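Long-range contacts in enterochelin esterase (Salmonella enterica subsp. enterica serovar Typhimurium, PDB 3MGA), which probably hydrolyses the ester bonds of the iron-loaded siderophore enterobactin, so that its iron can be released inside the bacterium: residues F276-V285 with W302-L310; R341-A349 with G395-L403. One frame throughout, in Å; residues are numbered along the deposited sequence.

Contact 1 (F276-V285 with W302-L310); sequences FSDDAGRTVV and WPTRFGCVL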
loop_
_atom_site.group_PDB
_atom_site.type_symbol
_atom_site.label_atom_id
_atom_site.label_comp_id
_atom_site.label_asym_id
_atom_site.label_seq_id
_atom_site.Cartn_x
_atom_site.Cartn_y
_atom_site.Cartn_z
ATOM N N PHE A 276 -10.264 14.057 -21.696
ATOM C CA PHE A 276 -9.212 14.368 -20.716
ATOM C C PHE A 276 -8.025 15.045 -21.420
ATOM O O PHE A 276 -7.842 14.902 -22.632
ATOM C CB PHE A 276 -8.769 13.142 -19.906
ATOM C CG PHE A 276 -8.216 12.022 -20.735
ATOM C CD1 PHE A 276 -6.887 12.039 -21.157
ATOM C CD2 PHE A 276 -9.008 10.925 -21.059
ATOM C CE1 PHE A 276 -6.368 11.004 -21.913
ATOM C CE2 PHE A 276 -8.496 9.877 -21.812
ATOM C CZ PHE A 276 -7.172 9.916 -22.242
ATOM N N SER A 277 -7.230 15.779 -20.646
ATOM C CA SER A 277 -6.080 16.528 -21.169
ATOM C C SER A 277 -4.932 15.699 -21.749
ATOM O O SER A 277 -4.579 14.625 -21.230
ATOM C CB SER A 277 -5.502 17.427 -20.071
ATOM O OG SER A 277 -4.357 18.126 -20.534
ATOM N N ASP A 278 -4.339 16.239 -22.817
ATOM C CA ASP A 278 -3.196 15.616 -23.485
ATOM C C ASP A 278 -1.888 16.190 -22.950
ATOM O O ASP A 278 -0.812 15.827 -23.412
ATOM C CB ASP A 278 -3.293 15.784 -25.002
ATOM C CG ASP A 278 -4.351 14.885 -25.621
ATOM O OD1 ASP A 278 -4.655 13.830 -25.017
ATOM O OD2 ASP A 278 -4.863 15.217 -26.714
ATOM N N ASP A 279 -1.998 17.075 -21.963
ATOM C CA ASP A 279 -0.844 17.695 -21.338
ATOM C C ASP A 279 -0.171 16.711 -20.388
ATOM O O ASP A 279 -0.714 16.394 -19.338
ATOM C CB ASP A 279 -1.280 18.949 -20.567
ATOM C CG ASP A 279 -0.131 19.617 -19.817
ATOM O OD1 ASP A 279 1.046 19.238 -20.035
ATOM O OD2 ASP A 279 -0.416 20.524 -18.999
ATOM N N ALA A 280 1.020 16.245 -20.745
ATOM C CA ALA A 280 1.746 15.294 -19.899
ATOM C C ALA A 280 1.977 15.832 -18.475
ATOM O O ALA A 280 2.036 15.067 -17.522
ATOM C CB ALA A 280 3.073 14.925 -20.546
ATOM N N GLY A 281 2.094 17.155 -18.349
ATOM C CA GLY A 281 2.331 17.818 -17.063
ATOM C C GLY A 281 1.331 17.564 -15.948
ATOM O O GLY A 281 1.631 17.815 -14.790
ATOM N N ARG A 282 0.124 17.133 -16.290
ATOM C CA ARG A 282 -0.883 16.817 -15.269
ATOM C C ARG A 282 -1.439 15.410 -15.424
ATOM O O ARG A 282 -2.498 15.102 -14.888
ATOM C CB ARG A 282 -2.025 17.828 -15.250
ATOM C CG ARG A 282 -2.729 18.068 -16.568
ATOM C CD ARG A 282 -3.971 18.879 -16.294
ATOM N NE ARG A 282 -4.477 19.590 -17.457
ATOM C CZ ARG A 282 -4.287 20.885 -17.699
ATOM N NH1 ARG A 282 -3.610 21.651 -16.854
ATOM N NH2 ARG A 282 -4.800 21.426 -18.796
ATOM N N THR A 283 -0.706 14.564 -16.142
ATOM C CA THR A 283 -1.098 13.200 -16.365
ATOM C C THR A 283 -0.357 12.345 -15.353
ATOM O O THR A 283 0.884 12.252 -15.367
ATOM C CB THR A 283 -0.788 12.766 -17.796
ATOM O OG1 THR A 283 -1.485 13.633 -18.711
ATOM C CG2 THR A 283 -1.227 11.335 -18.025
ATOM N N VAL A 284 -1.124 11.713 -14.471
ATOM C CA VAL A 284 -0.548 10.914 -13.425
ATOM C C VAL A 284 -0.585 9.419 -13.648
ATOM O O VAL A 284 -1.514 8.876 -14.224
ATOM C CB VAL A 284 -1.255 11.190 -12.077
ATOM C CG1 VAL A 284 -0.831 10.148 -11.001
ATOM C CG2 VAL A 284 -0.984 12.616 -11.616
ATOM N N VAL A 285 0.472 8.772 -13.183
ATOM C CA VAL A 285 0.568 7.345 -13.168
ATOM C C VAL A 285 0.970 7.094 -11.711
ATOM O O VAL A 285 1.997 7.590 -11.232
ATOM C CB VAL A 285 1.555 6.802 -14.187
ATOM C CG1 VAL A 285 1.715 5.317 -14.000
ATOM C CG2 VAL A 285 1.058 7.120 -15.619
ATOM N N TRP A 302 8.164 7.422 -21.304
ATOM C CA TRP A 302 7.185 8.188 -22.089
ATOM C C TRP A 302 6.764 9.459 -21.344
ATOM O O TRP A 302 5.593 9.617 -20.972
ATOM C CB TRP A 302 5.973 7.318 -22.414
ATOM C CG TRP A 302 6.339 6.101 -23.181
ATOM C CD1 TRP A 302 6.520 6.009 -24.532
ATOM C CD2 TRP A 302 6.591 4.796 -22.652
ATOM N NE1 TRP A 302 6.867 4.728 -24.875
ATOM C CE2 TRP A 302 6.917 3.960 -23.742
ATOM C CE3 TRP A 302 6.573 4.251 -21.364
ATOM C CZ2 TRP A 302 7.223 2.612 -23.585
ATOM C CZ3 TRP A 302 6.875 2.915 -21.205
ATOM C CH2 TRP A 302 7.198 2.106 -22.313
ATOM N N PRO A 303 7.725 10.384 -21.138
ATOM C CA PRO A 303 7.445 11.621 -20.402
ATOM C C PRO A 303 6.527 12.573 -21.161
ATOM O O PRO A 303 5.965 13.489 -20.567
ATOM C CB PRO A 303 8.833 12.236 -20.204
ATOM C CG PRO A 303 9.652 11.706 -21.335
ATOM C CD PRO A 303 9.097 10.354 -21.682
ATOM N N THR A 304 6.382 12.343 -22.461
ATOM C CA THR A 304 5.520 13.155 -23.313
ATOM C C THR A 304 4.046 12.819 -23.083
ATOM O O THR A 304 3.163 13.556 -23.516
ATOM C CB THR A 304 5.866 12.943 -24.815
ATOM O OG1 THR A 304 5.019 13.763 -25.633
ATOM C CG2 THR A 304 5.694 11.477 -25.212
ATOM N N ARG A 305 3.793 11.690 -22.422
ATOM C CA ARG A 305 2.439 11.246 -22.111
ATOM C C ARG A 305 2.204 11.166 -20.598
ATOM O O ARG A 305 1.111 11.495 -20.126
ATOM C CB ARG A 305 2.185 9.892 -22.765
ATOM C CG ARG A 305 0.829 9.232 -22.481
ATOM C CD ARG A 305 -0.397 10.020 -22.959
ATOM N NE ARG A 305 -0.766 11.125 -22.074
ATOM C CZ ARG A 305 -1.860 11.877 -22.221
ATOM N NH1 ARG A 305 -2.715 11.652 -23.214
ATOM N NH2 ARG A 305 -2.103 12.859 -21.363
ATOM N N PHE A 306 3.217 10.738 -19.845
ATOM C CA PHE A 306 3.087 10.612 -18.391
ATOM C C PHE A 306 4.131 11.487 -17.701
ATOM O O PHE A 306 5.270 11.067 -17.491
ATOM C CB PHE A 306 3.246 9.146 -17.960
ATOM C CG PHE A 306 2.412 8.179 -18.762
ATOM C CD1 PHE A 306 1.032 8.158 -18.636
ATOM C CD2 PHE A 306 3.015 7.276 -19.627
ATOM C CE1 PHE A 306 0.259 7.268 -19.368
ATOM C CE2 PHE A 306 2.249 6.373 -20.361
ATOM C CZ PHE A 306 0.868 6.371 -20.225
ATOM N N GLY A 307 3.734 12.703 -17.343
ATOM C CA GLY A 307 4.641 13.652 -16.708
ATOM C C GLY A 307 4.668 13.626 -15.197
ATOM O O GLY A 307 5.581 14.182 -14.587
ATOM N N CYS A 308 3.679 12.980 -14.586
ATOM C CA CYS A 308 3.596 12.911 -13.131
ATOM C C CYS A 308 3.651 11.464 -12.649
ATOM O O CYS A 308 2.863 10.626 -13.074
ATOM C CB CYS A 308 2.302 13.581 -12.652
ATOM S SG CYS A 308 2.090 15.291 -13.253
ATOM N N VAL A 309 4.597 11.177 -11.766
ATOM C CA VAL A 309 4.754 9.847 -11.212
ATOM C C VAL A 309 4.497 9.858 -9.706
ATOM O O VAL A 309 4.887 10.795 -8.996
ATOM C CB VAL A 309 6.173 9.296 -11.467
ATOM C CG1 VAL A 309 6.398 8.012 -10.694
ATOM C CG2 VAL A 309 6.407 9.080 -12.957
ATOM N N LEU A 310 3.797 8.824 -9.241
ATOM C CA LEU A 310 3.523 8.636 -7.835
ATOM C C LEU A 310 3.911 7.200 -7.482
ATOM O O LEU A 310 3.159 6.254 -7.746
ATOM C CB LEU A 310 2.059 8.926 -7.502
ATOM C CG LEU A 310 1.614 8.629 -6.054
ATOM C CD1 LEU A 310 2.619 9.152 -5.041
ATOM C CD2 LEU A 310 0.201 9.179 -5.768
HETATM O O HOH W 1 0.646 13.695 -23.665
#
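Arg305 reaches the turn at 277-283 mainly through NH2. This nitrogen donates to Ser277 O at 3.0 Å, nearly straight (167°), in the guanidinium plane and on a carbonyl lone pair; its second bond, 2.8 Å to Thr283 OG1, is tilted slightly from that plane. The Arg305 side chain bends at chi2 (62°) and again at chi3, which turns the guanidinium toward these acceptors. NH1 meets Asp278 OD1 at 3.4 Å, a salt bridge whose hydrogen bond is weak, with the carboxylate plane 70° from that of the guanidinium, and lies at the edge of the Phe276 ring. Thr283 OG1 in turn donates to Asp279 O from above its carbonyl plane.

Beyond the turn, Val284 and Val285 pair in parallel with Cys308 and Val309. Cys308 N donates to Thr283 O at 3.0 Å, and Cys308 O and Val285 O continue the ladder. Val284 CG2 packs on Cys308 CB at 3.6 Å, on the sheet face that helix 385-399 covers. Val284 and Cys308 begin strands 284-288 and 308-312, which helix 290-301 connects into a beta-alpha-beta unit. With two acceptors fixing NH2, the hold on Arg305 probably depends more on neutral oxygens than on the long ion pair.

Contact 2 (R341-A349 with G395-L403); sequences RGLRIVLEA and GLMLLWQPL
One face of the Arg344 guanidinium is covered by the Pro402 ring, with CG 3.9 Å above the plane and over its centre; the two side chains come from opposite directions. The edge of the same group is turned to the end of helix 385-399, where two successive carbonyls receive it. NH2 donates to Leu398 O at 2.9 Å, with that oxygen in the guanidinium plane, while NE donates to Leu399 O at 3.2 Å, a straighter bond (154°) whose acceptor is tilted further from the plane. Two bonds from different nitrogens, together with the proline over the face, restrict rotation of the group. Leu398 O also accepts from Gln401 N, and the two donors approach from opposite faces of its carbonyl plane.

The elements joined are strand 344-350 of the central, largely parallel sheet of this alpha/beta-hydrolase fold and the last helices of the chain. The 395-399 part of helix 385-399 runs roughly antiparallel to strand 344-349, at 153° with the axes 8.6 Å apart at their closest. Since the bonded carbonyls lie at the C terminus, the negative end of the helix dipole, the arginine's positive charge is probably favoured there.

Deeper in, the contact becomes apolar. Val346 directs CG2 at Leu399, 3.6 Å from CG, and the two side chains cross at an oblique angle; the same methyl also meets Leu398 CB at 4.0 Å. Val346 CG2 lies beside the backbone N (CG1 is anti to it, chi1 169°), and this rotation presents it to both leucines. Leu399 CD2 lies 3.9 Å from Arg344 CB and 3.4 Å from Arg344 O, and Leu399 also packs on Cys308 and Leu310 of the adjoining strand 308-312.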
loop_
_atom_site.group_PDB
_atom_site.type_symbol
_atom_site.label_atom_id
_atom_site.label_comp_id
_atom_site.label_asym_id
_atom_site.label_seq_id
_atom_site.Cartn_x
_atom_site.Cartn_y
_atom_site.Cartn_z
ATOM N N ARG A 341 13.165 14.275 -16.977
ATOM C CA ARG A 341 13.236 15.659 -17.436
ATOM C C ARG A 341 11.832 16.214 -17.654
ATOM O O ARG A 341 11.119 15.798 -18.567
ATOM C CB ARG A 341 14.062 15.746 -18.719
ATOM C CG ARG A 341 14.274 17.161 -19.238
ATOM C CD ARG A 341 15.270 17.177 -20.388
ATOM N NE ARG A 341 16.593 16.713 -19.968
ATOM C CZ ARG A 341 17.638 16.572 -20.781
ATOM N NH1 ARG A 341 18.798 16.144 -20.297
ATOM N NH2 ARG A 341 17.530 16.855 -22.076
ATOM N N GLY A 342 11.445 17.159 -16.800
ATOM C CA GLY A 342 10.124 17.771 -16.866
ATOM C C GLY A 342 9.106 17.002 -16.041
ATOM O O GLY A 342 7.951 17.413 -15.934
ATOM N N LEU A 343 9.537 15.890 -15.449
ATOM C CA LEU A 343 8.664 15.059 -14.637
ATOM C C LEU A 343 8.524 15.596 -13.228
ATOM O O LEU A 343 9.452 16.192 -12.691
ATOM C CB LEU A 343 9.204 13.627 -14.525
ATOM C CG LEU A 343 9.368 12.762 -15.775
ATOM C CD1 LEU A 343 9.922 11.389 -15.373
ATOM C CD2 LEU A 343 8.054 12.617 -16.507
ATOM N N ARG A 344 7.350 15.393 -12.643
ATOM C CA ARG A 344 7.112 15.772 -11.260
ATOM C C ARG A 344 7.007 14.390 -10.612
ATOM O O ARG A 344 6.224 13.560 -11.057
ATOM C CB ARG A 344 5.835 16.595 -11.081
ATOM C CG ARG A 344 5.454 17.449 -12.298
ATOM C CD ARG A 344 4.661 18.736 -11.982
ATOM N NE ARG A 344 4.063 18.802 -10.639
ATOM C CZ ARG A 344 4.502 19.618 -9.669
ATOM N NH1 ARG A 344 5.506 20.474 -9.898
ATOM N NH2 ARG A 344 3.920 19.621 -8.477
ATOM N N ILE A 345 7.818 14.118 -9.598
ATOM C CA ILE A 345 7.822 12.792 -8.998
ATOM C C ILE A 345 7.640 12.796 -7.491
ATOM O O ILE A 345 8.330 13.523 -6.779
ATOM C CB ILE A 345 9.155 12.058 -9.312
ATOM C CG1 ILE A 345 9.450 12.079 -10.816
ATOM C CG2 ILE A 345 9.116 10.651 -8.815
ATOM C CD1 ILE A 345 10.742 11.402 -11.189
ATOM N N VAL A 346 6.668 12.014 -7.027
ATOM C CA VAL A 346 6.425 11.828 -5.613
ATOM C C VAL A 346 7.010 10.445 -5.346
ATOM O O VAL A 346 6.618 9.458 -5.973
ATOM C CB VAL A 346 4.937 11.855 -5.247
ATOM C CG1 VAL A 346 4.740 11.393 -3.794
ATOM C CG2 VAL A 346 4.355 13.245 -5.464
ATOM N N LEU A 347 7.976 10.384 -4.446
ATOM C CA LEU A 347 8.642 9.140 -4.155
ATOM C C LEU A 347 8.443 8.878 -2.671
ATOM O O LEU A 347 9.003 9.565 -1.820
ATOM C CB LEU A 347 10.114 9.272 -4.555
ATOM C CG LEU A 347 10.943 8.017 -4.798
ATOM C CD1 LEU A 347 10.286 7.132 -5.845
ATOM C CD2 LEU A 347 12.347 8.417 -5.232
ATOM N N GLU A 348 7.578 7.912 -2.375
ATOM C CA GLU A 348 7.245 7.558 -1.009
ATOM C C GLU A 348 7.719 6.163 -0.642
ATOM O O GLU A 348 7.711 5.251 -1.474
ATOM C CB GLU A 348 5.736 7.658 -0.807
ATOM C CG GLU A 348 5.231 7.000 0.472
ATOM C CD GLU A 348 3.728 6.960 0.534
ATOM O OE1 GLU A 348 3.105 8.029 0.334
ATOM O OE2 GLU A 348 3.172 5.866 0.805
ATOM N N ALA A 349 8.118 6.016 0.617
ATOM C CA ALA A 349 8.592 4.747 1.166
ATOM C C ALA A 349 8.569 4.835 2.687
ATOM O O ALA A 349 8.774 5.911 3.254
ATOM C CB ALA A 349 9.981 4.440 0.674
ATOM N N GLY A 395 -0.385 12.388 -2.520
ATOM C CA GLY A 395 0.477 12.401 -3.689
ATOM C C GLY A 395 -0.153 13.094 -4.872
ATOM O O GLY A 395 0.520 13.793 -5.607
ATOM N N LEU A 396 -1.450 12.878 -5.069
ATOM C CA LEU A 396 -2.190 13.527 -6.161
ATOM C C LEU A 396 -2.236 15.038 -5.929
ATOM O O LEU A 396 -2.151 15.823 -6.873
ATOM C CB LEU A 396 -3.602 12.949 -6.258
ATOM C CG LEU A 396 -3.694 11.504 -6.756
ATOM C CD1 LEU A 396 -5.028 10.868 -6.377
ATOM C CD2 LEU A 396 -3.440 11.431 -8.285
HETATM N N MSE A 397 -2.357 15.441 -4.668
HETATM C CA MSE A 397 -2.385 16.872 -4.306
HETATM C C MSE A 397 -1.026 17.514 -4.602
HETATM O O MSE A 397 -0.957 18.644 -5.075
HETATM C CB MSE A 397 -2.789 17.057 -2.837
HETATM C CG MSE A 397 -4.226 16.626 -2.552
HETATM SE SE MSE A 397 -4.721 16.564 -0.649
HETATM C CE MSE A 397 -4.385 18.423 -0.193
ATOM N N LEU A 398 0.052 16.789 -4.334
ATOM C CA LEU A 398 1.388 17.288 -4.630
ATOM C C LEU A 398 1.614 17.357 -6.128
ATOM O O LEU A 398 2.004 18.401 -6.660
ATOM C CB LEU A 398 2.458 16.400 -4.000
ATOM C CG LEU A 398 2.490 16.470 -2.487
ATOM C CD1 LEU A 398 3.557 15.513 -1.918
ATOM C CD2 LEU A 398 2.753 17.932 -2.061
ATOM N N LEU A 399 1.365 16.248 -6.814
ATOM C CA LEU A 399 1.541 16.217 -8.261
ATOM C C LEU A 399 0.675 17.255 -8.991
ATOM O O LEU A 399 1.087 17.784 -10.017
ATOM C CB LEU A 399 1.280 14.818 -8.811
ATOM C CG LEU A 399 2.309 13.783 -8.365
ATOM C CD1 LEU A 399 1.901 12.385 -8.808
ATOM C CD2 LEU A 399 3.696 14.149 -8.886
ATOM N N TRP A 400 -0.515 17.540 -8.469
ATOM C CA TRP A 400 -1.397 18.524 -9.104
ATOM C C TRP A 400 -1.435 19.855 -8.382
ATOM O O TRP A 400 -2.298 20.679 -8.654
ATOM C CB TRP A 400 -2.835 18.001 -9.234
ATOM C CG TRP A 400 -3.035 16.944 -10.238
ATOM C CD1 TRP A 400 -2.486 16.882 -11.483
ATOM C CD2 TRP A 400 -3.970 15.871 -10.161
ATOM N NE1 TRP A 400 -2.961 15.790 -12.160
ATOM C CE2 TRP A 400 -3.886 15.157 -11.372
ATOM C CE3 TRP A 400 -4.860 15.428 -9.174
ATOM C CZ2 TRP A 400 -4.654 14.029 -11.623
ATOM C CZ3 TRP A 400 -5.614 14.313 -9.420
ATOM C CH2 TRP A 400 -5.513 13.624 -10.640
ATOM N N GLN A 401 -0.486 20.083 -7.481
ATOM C CA GLN A 401 -0.444 21.336 -6.721
ATOM C C GLN A 401 -0.566 22.597 -7.594
ATOM O O GLN A 401 -1.271 23.516 -7.217
ATOM C CB GLN A 401 0.819 21.411 -5.872
ATOM C CG GLN A 401 0.782 22.501 -4.817
ATOM C CD GLN A 401 2.027 22.499 -3.945
ATOM O OE1 GLN A 401 1.949 22.288 -2.731
ATOM N NE2 GLN A 401 3.187 22.669 -4.568
ATOM N N PRO A 402 0.127 22.645 -8.751
ATOM C CA PRO A 402 0.020 23.852 -9.596
ATOM C C PRO A 402 -1.406 24.179 -10.051
ATOM O O PRO A 402 -1.814 25.335 -9.977
ATOM C CB PRO A 402 0.914 23.526 -10.803
ATOM C CG PRO A 402 1.906 22.539 -10.280
ATOM C CD PRO A 402 1.165 21.717 -9.249
ATOM N N LEU A 403 -2.148 23.175 -10.519
ATOM C CA LEU A 403 -3.531 23.375 -10.954
ATOM C C LEU A 403 -4.421 23.721 -9.775
ATOM O O LEU A 403 -5.211 24.653 -9.840
ATOM C CB LEU A 403 -4.121 22.115 -11.598
ATOM C CG LEU A 403 -3.575 21.536 -12.896
ATOM C CD1 LEU A 403 -2.151 21.029 -12.727
ATOM C CD2 LEU A 403 -4.491 20.407 -13.329
#

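From the N terminus, contact 1 comes first: it closes a short loop around helix 290-301, bringing strand 308-312 beside strand 284-288. Contact 2 opens only after that loop is complete. It spans 45 intervening residues, including helix 354-367 and strand 373-379, before helix 385-399 returns to strand 344-350. The loops therefore stand in series and neither nest nor cross. Their centres are 10 Å apart, and they meet directly, since strands 308-312 and 344-350 are neighbours in the sheet: Gly307 O lies 2.9 Å from Arg344 N, and Arg282 O 2.9 Å from Trp400 NE1, both probable hydrogen bonds. Together they tie three adjacent parallel strands to the C-terminal helices.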